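Local coordinates for protein export chaperone SatS (Mycobacterium tuberculosis H37Rv, PDB 6DNM) that acts as an export chaperone for the SecA2 protein export pathway, probably by binding substrate proteins before their secretion, at residues G103-F108 / A171-W176; V98-G103 / R117-L122. One frame throughout, in Å; residues are numbered along the deposited sequence.

L104 and Q119 touch where the two contacts meet, L104 CG lying 3.6 Å from Q119 NE2. Contact 2 joins edge strand 98-100 and the residues just after it to the first turns of helix 117-134; contact 1 lays the next helix, 104-110, against helix 170-185. The two share G103, the N-cap residue of helix 104-110, and their centres lie about 13 Å apart. A second touch brings F108 CZ to 3.9 Å from L120 CD1. Contact 1 is centred about 18 Å from the middle of the chain and contact 2 about 10 Å. Contact 1 is apolar packing of two helices, whereas contact 2 combines side-chain hydrogen bonds with packing between a strand end and a helix.

Contact 1. Residues G103-F108 / A171-W176; sequences GLVDDF and AAVREW
W176 turns one face of its indole to F108 CE2 and L104 CB, with V105 meeting its pyrrole end. The setting is an antiparallel helix pair within the helical part of the SatS C-terminal domain: the axes of the short segments 104-108 and 171-176 run at 165° to each other and approach to 9.1 Å. CG of W176 is anti to the backbone N (chi1 173°), and this carries the indole across to helix 104-110. F108 CE2 lies 3.6 Å from W176 CD2, so that the edge of the phenyl ring is what touches. The planes of the phenyl and the five-membered ring are inclined at 55°, an oblique pairing. L104 adds CB above the rim of the same face, while its CD1 lies 3.7 Å from W176 CZ2. At the pyrrole end, V105 CB comes within 3.6 Å of W176 CD1. One turn before W176, V173 directs CG2 at the backbone of F108, 3.9 Å from F108 C. Helices 117-134 and 148-157 close over the apolar cluster, L127 packing on W176 and L152 on F108. The indole N-H is held more loosely: W176 NE1 makes a weak hydrogen bond to E180 OE1, and a weak 3.4 Å one joins W176 NE1 to a water that also accepts from V105 N at 3.0 Å.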
loop_
_atom_site.group_PDB
_atom_site.type_symbol
_atom_site.label_atom_id
_atom_site.label_comp_id
_atom_site.label_asym_id
_atom_site.label_seq_id
_atom_site.Cartn_x
_atom_site.Cartn_y
_atom_site.Cartn_z
ATOM N N GLY A 103 -0.544 -3.122 14.302
ATOM C CA GLY A 103 -0.935 -2.490 15.535
ATOM C C GLY A 103 -2.153 -1.593 15.472
ATOM O O GLY A 103 -2.710 -1.267 16.526
ATOM N N LEU A 104 -2.589 -1.167 14.281
ATOM C CA LEU A 104 -3.698 -0.220 14.222
ATOM C C LEU A 104 -4.959 -0.803 14.849
ATOM O O LEU A 104 -5.705 -0.091 15.530
ATOM C CB LEU A 104 -3.966 0.207 12.780
ATOM C CG LEU A 104 -2.919 1.132 12.150
ATOM C CD1 LEU A 104 -3.229 1.355 10.684
ATOM C CD2 LEU A 104 -2.834 2.459 12.896
ATOM N N VAL A 105 -5.196 -2.105 14.658
ATOM C CA VAL A 105 -6.389 -2.731 15.229
ATOM C C VAL A 105 -6.393 -2.608 16.749
ATOM O O VAL A 105 -7.445 -2.405 17.371
ATOM C CB VAL A 105 -6.523 -4.191 14.749
ATOM C CG1 VAL A 105 -5.361 -5.051 15.251
ATOM C CG2 VAL A 105 -7.863 -4.772 15.181
ATOM N N ASP A 106 -5.223 -2.726 17.371
ATOM C CA ASP A 106 -5.116 -2.592 18.820
ATOM C C ASP A 106 -5.221 -1.133 19.240
ATOM O O ASP A 106 -5.871 -0.821 20.242
ATOM C CB ASP A 106 -3.807 -3.220 19.307
ATOM C CG ASP A 106 -3.692 -4.682 18.924
ATOM O OD1 ASP A 106 -2.738 -5.036 18.203
ATOM O OD2 ASP A 106 -4.578 -5.468 19.323
ATOM N N ASP A 107 -4.632 -0.226 18.454
ATOM C CA ASP A 107 -4.659 1.188 18.814
ATOM C C ASP A 107 -6.067 1.772 18.721
ATOM O O ASP A 107 -6.468 2.561 19.583
ATOM C CB ASP A 107 -3.679 1.979 17.952
ATOM C CG ASP A 107 -2.240 1.585 18.210
ATOM O OD1 ASP A 107 -1.966 1.062 19.311
ATOM O OD2 ASP A 107 -1.381 1.789 17.320
ATOM N N PHE A 108 -6.824 1.419 17.678
ATOM C CA PHE A 108 -8.197 1.911 17.566
ATOM C C PHE A 108 -9.018 1.530 18.791
ATOM O O PHE A 108 -9.875 2.302 19.238
ATOM C CB PHE A 108 -8.860 1.367 16.299
ATOM C CG PHE A 108 -8.399 2.031 15.028
ATOM C CD1 PHE A 108 -8.367 3.414 14.911
ATOM C CD2 PHE A 108 -8.015 1.268 13.941
ATOM C CE1 PHE A 108 -7.935 4.023 13.732
ATOM C CE2 PHE A 108 -7.599 1.864 12.768
ATOM C CZ PHE A 108 -7.557 3.244 12.663
ATOM N N ALA A 171 -17.056 -0.340 17.853
ATOM C CA ALA A 171 -17.593 -0.289 16.497
ATOM C C ALA A 171 -16.493 0.021 15.488
ATOM O O ALA A 171 -16.376 -0.649 14.451
ATOM C CB ALA A 171 -18.720 0.733 16.419
ATOM N N ALA A 172 -15.652 1.017 15.791
ATOM C CA ALA A 172 -14.553 1.350 14.891
ATOM C C ALA A 172 -13.606 0.168 14.717
ATOM O O ALA A 172 -13.127 -0.091 13.608
ATOM C CB ALA A 172 -13.804 2.573 15.417
ATOM N N VAL A 173 -13.344 -0.573 15.800
ATOM C CA VAL A 173 -12.481 -1.754 15.727
ATOM C C VAL A 173 -13.065 -2.798 14.785
ATOM O O VAL A 173 -12.360 -3.354 13.930
ATOM C CB VAL A 173 -12.256 -2.329 17.135
ATOM C CG1 VAL A 173 -11.611 -3.721 17.057
ATOM C CG2 VAL A 173 -11.419 -1.373 17.936
ATOM N N ARG A 174 -14.354 -3.109 14.955
ATOM C CA ARG A 174 -15.019 -4.073 14.086
ATOM C C ARG A 174 -14.913 -3.653 12.628
ATOM O O ARG A 174 -14.623 -4.478 11.751
ATOM C CB ARG A 174 -16.487 -4.178 14.498
ATOM C CG ARG A 174 -17.172 -5.482 14.151
ATOM C CD ARG A 174 -17.718 -5.496 12.726
ATOM N NE ARG A 174 -18.775 -4.517 12.480
ATOM C CZ ARG A 174 -18.901 -3.839 11.342
ATOM N NH1 ARG A 174 -19.888 -2.965 11.189
ATOM N NH2 ARG A 174 -18.039 -4.042 10.352
ATOM N N GLU A 175 -15.123 -2.366 12.352
ATOM C CA GLU A 175 -15.049 -1.893 10.978
ATOM C C GLU A 175 -13.620 -1.963 10.452
ATOM O O GLU A 175 -13.395 -2.338 9.293
ATOM C CB GLU A 175 -15.646 -0.486 10.884
ATOM C CG GLU A 175 -17.177 -0.509 11.059
ATOM C CD GLU A 175 -17.820 0.854 11.240
ATOM O OE1 GLU A 175 -17.120 1.880 11.175
ATOM O OE2 GLU A 175 -19.061 0.895 11.436
ATOM N N TRP A 176 -12.634 -1.657 11.299
ATOM C CA TRP A 176 -11.246 -1.777 10.861
ATOM C C TRP A 176 -10.899 -3.224 10.555
ATOM O O TRP A 176 -10.220 -3.511 9.562
ATOM C CB TRP A 176 -10.282 -1.234 11.913
ATOM C CG TRP A 176 -8.876 -1.522 11.507
ATOM C CD1 TRP A 176 -8.074 -2.524 11.975
ATOM C CD2 TRP A 176 -8.122 -0.839 10.504
ATOM N NE1 TRP A 176 -6.859 -2.497 11.334
ATOM C CE2 TRP A 176 -6.864 -1.471 10.425
ATOM C CE3 TRP A 176 -8.383 0.253 9.673
ATOM C CZ2 TRP A 176 -5.873 -1.042 9.555
ATOM C CZ3 TRP A 176 -7.401 0.673 8.811
ATOM C CH2 TRP A 176 -6.161 0.029 8.754
HETATM O O HOH W 1 -3.884 -3.605 12.408
#

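Contact 2. Residues V98-G103 / R117-L122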
loop_
_atom_site.group_PDB
_atom_site.type_symbol
_atom_site.label_atom_id
_atom_site.label_comp_id
_atom_site.label_asym_id
_atom_site.label_seq_id
_atom_site.Cartn_x
_atom_site.Cartn_y
_atom_site.Cartn_z
ATOM N N VAL A 98 6.812 3.482 2.804
ATOM C CA VAL A 98 6.721 2.488 3.866
ATOM C C VAL A 98 5.333 2.601 4.488
ATOM O O VAL A 98 4.968 3.649 5.032
ATOM C CB VAL A 98 7.831 2.710 4.906
ATOM C CG1 VAL A 98 7.598 1.865 6.141
ATOM C CG2 VAL A 98 9.188 2.397 4.291
ATOM N N TYR A 99 4.551 1.530 4.406
ATOM C CA TYR A 99 3.168 1.525 4.856
ATOM C C TYR A 99 2.992 0.465 5.930
ATOM O O TYR A 99 3.285 -0.707 5.699
ATOM C CB TYR A 99 2.257 1.207 3.678
ATOM C CG TYR A 99 2.311 2.231 2.576
ATOM C CD1 TYR A 99 1.718 3.475 2.733
ATOM C CD2 TYR A 99 2.972 1.965 1.379
ATOM C CE1 TYR A 99 1.755 4.424 1.721
ATOM C CE2 TYR A 99 3.015 2.910 0.358
ATOM C CZ TYR A 99 2.400 4.139 0.540
ATOM O OH TYR A 99 2.434 5.084 -0.465
ATOM N N VAL A 100 2.499 0.861 7.097
ATOM C CA VAL A 100 2.449 -0.027 8.257
ATOM C C VAL A 100 1.004 -0.137 8.715
ATOM O O VAL A 100 0.430 0.836 9.226
ATOM C CB VAL A 100 3.350 0.471 9.402
ATOM C CG1 VAL A 100 3.317 -0.503 10.582
ATOM C CG2 VAL A 100 4.766 0.667 8.907
ATOM N N LEU A 101 0.421 -1.325 8.560
ATOM C CA LEU A 101 -0.885 -1.619 9.142
ATOM C C LEU A 101 -0.783 -2.192 10.550
ATOM O O LEU A 101 -1.771 -2.135 11.299
ATOM C CB LEU A 101 -1.664 -2.592 8.248
ATOM C CG LEU A 101 -1.873 -2.139 6.806
ATOM C CD1 LEU A 101 -2.778 -3.114 6.064
ATOM C CD2 LEU A 101 -2.421 -0.715 6.722
ATOM N N SER A 102 0.391 -2.709 10.915
ATOM C CA SER A 102 0.628 -3.367 12.200
ATOM C C SER A 102 0.198 -2.507 13.379
ATOM O O SER A 102 0.564 -1.336 13.478
ATOM C CB SER A 102 2.124 -3.637 12.326
ATOM O OG SER A 102 2.632 -4.141 11.113
ATOM N N GLY A 103 -0.544 -3.122 14.302
ATOM C CA GLY A 103 -0.935 -2.490 15.535
ATOM C C GLY A 103 -2.153 -1.593 15.472
ATOM O O GLY A 103 -2.710 -1.267 16.526
ATOM N N ARG A 117 -0.595 9.396 14.360
ATOM C CA ARG A 117 -1.160 10.123 13.229
ATOM C C ARG A 117 -0.391 9.840 11.944
ATOM O O ARG A 117 -0.989 9.536 10.905
ATOM C CB ARG A 117 -1.175 11.617 13.540
ATOM C CG ARG A 117 -1.811 12.455 12.447
ATOM C CD ARG A 117 -1.152 13.835 12.373
ATOM N NE ARG A 117 0.267 13.709 12.063
ATOM C CZ ARG A 117 0.744 13.419 10.857
ATOM N NH1 ARG A 117 -0.085 13.226 9.841
ATOM N NH2 ARG A 117 2.049 13.307 10.672
ATOM N N GLU A 118 0.939 9.919 11.995
ATOM C CA GLU A 118 1.729 9.699 10.787
ATOM C C GLU A 118 1.530 8.288 10.241
ATOM O O GLU A 118 1.338 8.103 9.031
ATOM C CB GLU A 118 3.203 9.986 11.069
ATOM C CG GLU A 118 4.055 10.037 9.823
ATOM C CD GLU A 118 5.528 9.846 10.126
ATOM O OE1 GLU A 118 6.301 9.571 9.182
ATOM O OE2 GLU A 118 5.913 9.971 11.315
ATOM N N GLN A 119 1.555 7.282 11.114
ATOM C CA GLN A 119 1.294 5.916 10.672
ATOM C C GLN A 119 -0.054 5.819 9.970
ATOM O O GLN A 119 -0.171 5.227 8.889
ATOM C CB GLN A 119 1.323 4.960 11.860
ATOM C CG GLN A 119 1.054 3.530 11.417
ATOM C CD GLN A 119 0.949 2.554 12.549
ATOM O OE1 GLN A 119 1.159 2.908 13.710
ATOM N NE2 GLN A 119 0.639 1.304 12.220
ATOM N N LEU A 120 -1.088 6.378 10.581
ATOM C CA LEU A 120 -2.411 6.314 9.993
ATOM C C LEU A 120 -2.500 7.051 8.667
ATOM O O LEU A 120 -3.132 6.597 7.764
ATOM C CB LEU A 120 -3.463 6.813 10.979
ATOM C CG LEU A 120 -4.905 6.701 10.497
ATOM C CD1 LEU A 120 -5.294 5.258 10.250
ATOM C CD2 LEU A 120 -5.891 7.371 11.439
ATOM N N ASP A 121 -1.841 8.190 8.568
ATOM C CA ASP A 121 -1.866 8.947 7.341
ATOM C C ASP A 121 -1.311 8.156 6.177
ATOM O O ASP A 121 -1.919 8.097 5.136
ATOM C CB ASP A 121 -1.158 10.281 7.465
ATOM C CG ASP A 121 -1.600 11.219 6.383
ATOM O OD1 ASP A 121 -0.988 11.292 5.351
ATOM O OD2 ASP A 121 -2.667 11.835 6.556
ATOM N N LEU A 122 -0.146 7.563 6.390
ATOM C CA LEU A 122 0.426 6.680 5.377
ATOM C C LEU A 122 -0.483 5.488 5.091
ATOM O O LEU A 122 -0.695 5.126 3.927
ATOM C CB LEU A 122 1.814 6.220 5.826
ATOM C CG LEU A 122 2.918 7.258 5.642
ATOM C CD1 LEU A 122 4.083 6.959 6.582
ATOM C CD2 LEU A 122 3.373 7.287 4.193
HETATM O O HOH W 2 1.686 3.390 7.891
#
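Q119 spans the end of strand 98-100, its single amide nitrogen hydrogen-bonded to the carbonyls of V100 and S102. Its NE2 donates to V100 O at 3.0 Å, nearly straight at 169°. The bond from Q119 NE2 to S102 O, 2.9 Å long, is more bent at 150°. Both oxygens lie close to the amide plane of Q119, although NE2 stands well above the carbonyl plane of V100. CG is anti to the backbone N (chi1 -180°) and the rest of the chain is extended, giving the amide its full reach; the two bonds then fix its rotation. V100 CG1 packs beside Q119 NE2, at 3.6 Å. This is a strand-to-helix packing at the edge of a mixed sheet, where strand 98-100 pairs in parallel with strand 19-24 and segment 117-122 runs steeply across it. Farther along, L122 places its side chain against V98 O and Y99, while the edge of the Y99 ring meets L122 O, 3.2 Å from CD1 of Y99. A water joins the backbones between these groups, accepting from V100 N and donating to Q119 O. In the next shell, D116 OD2 accepts a hydrogen bond from Q119 N, and Y99 OH is hydrogen-bonded to E125 OE2.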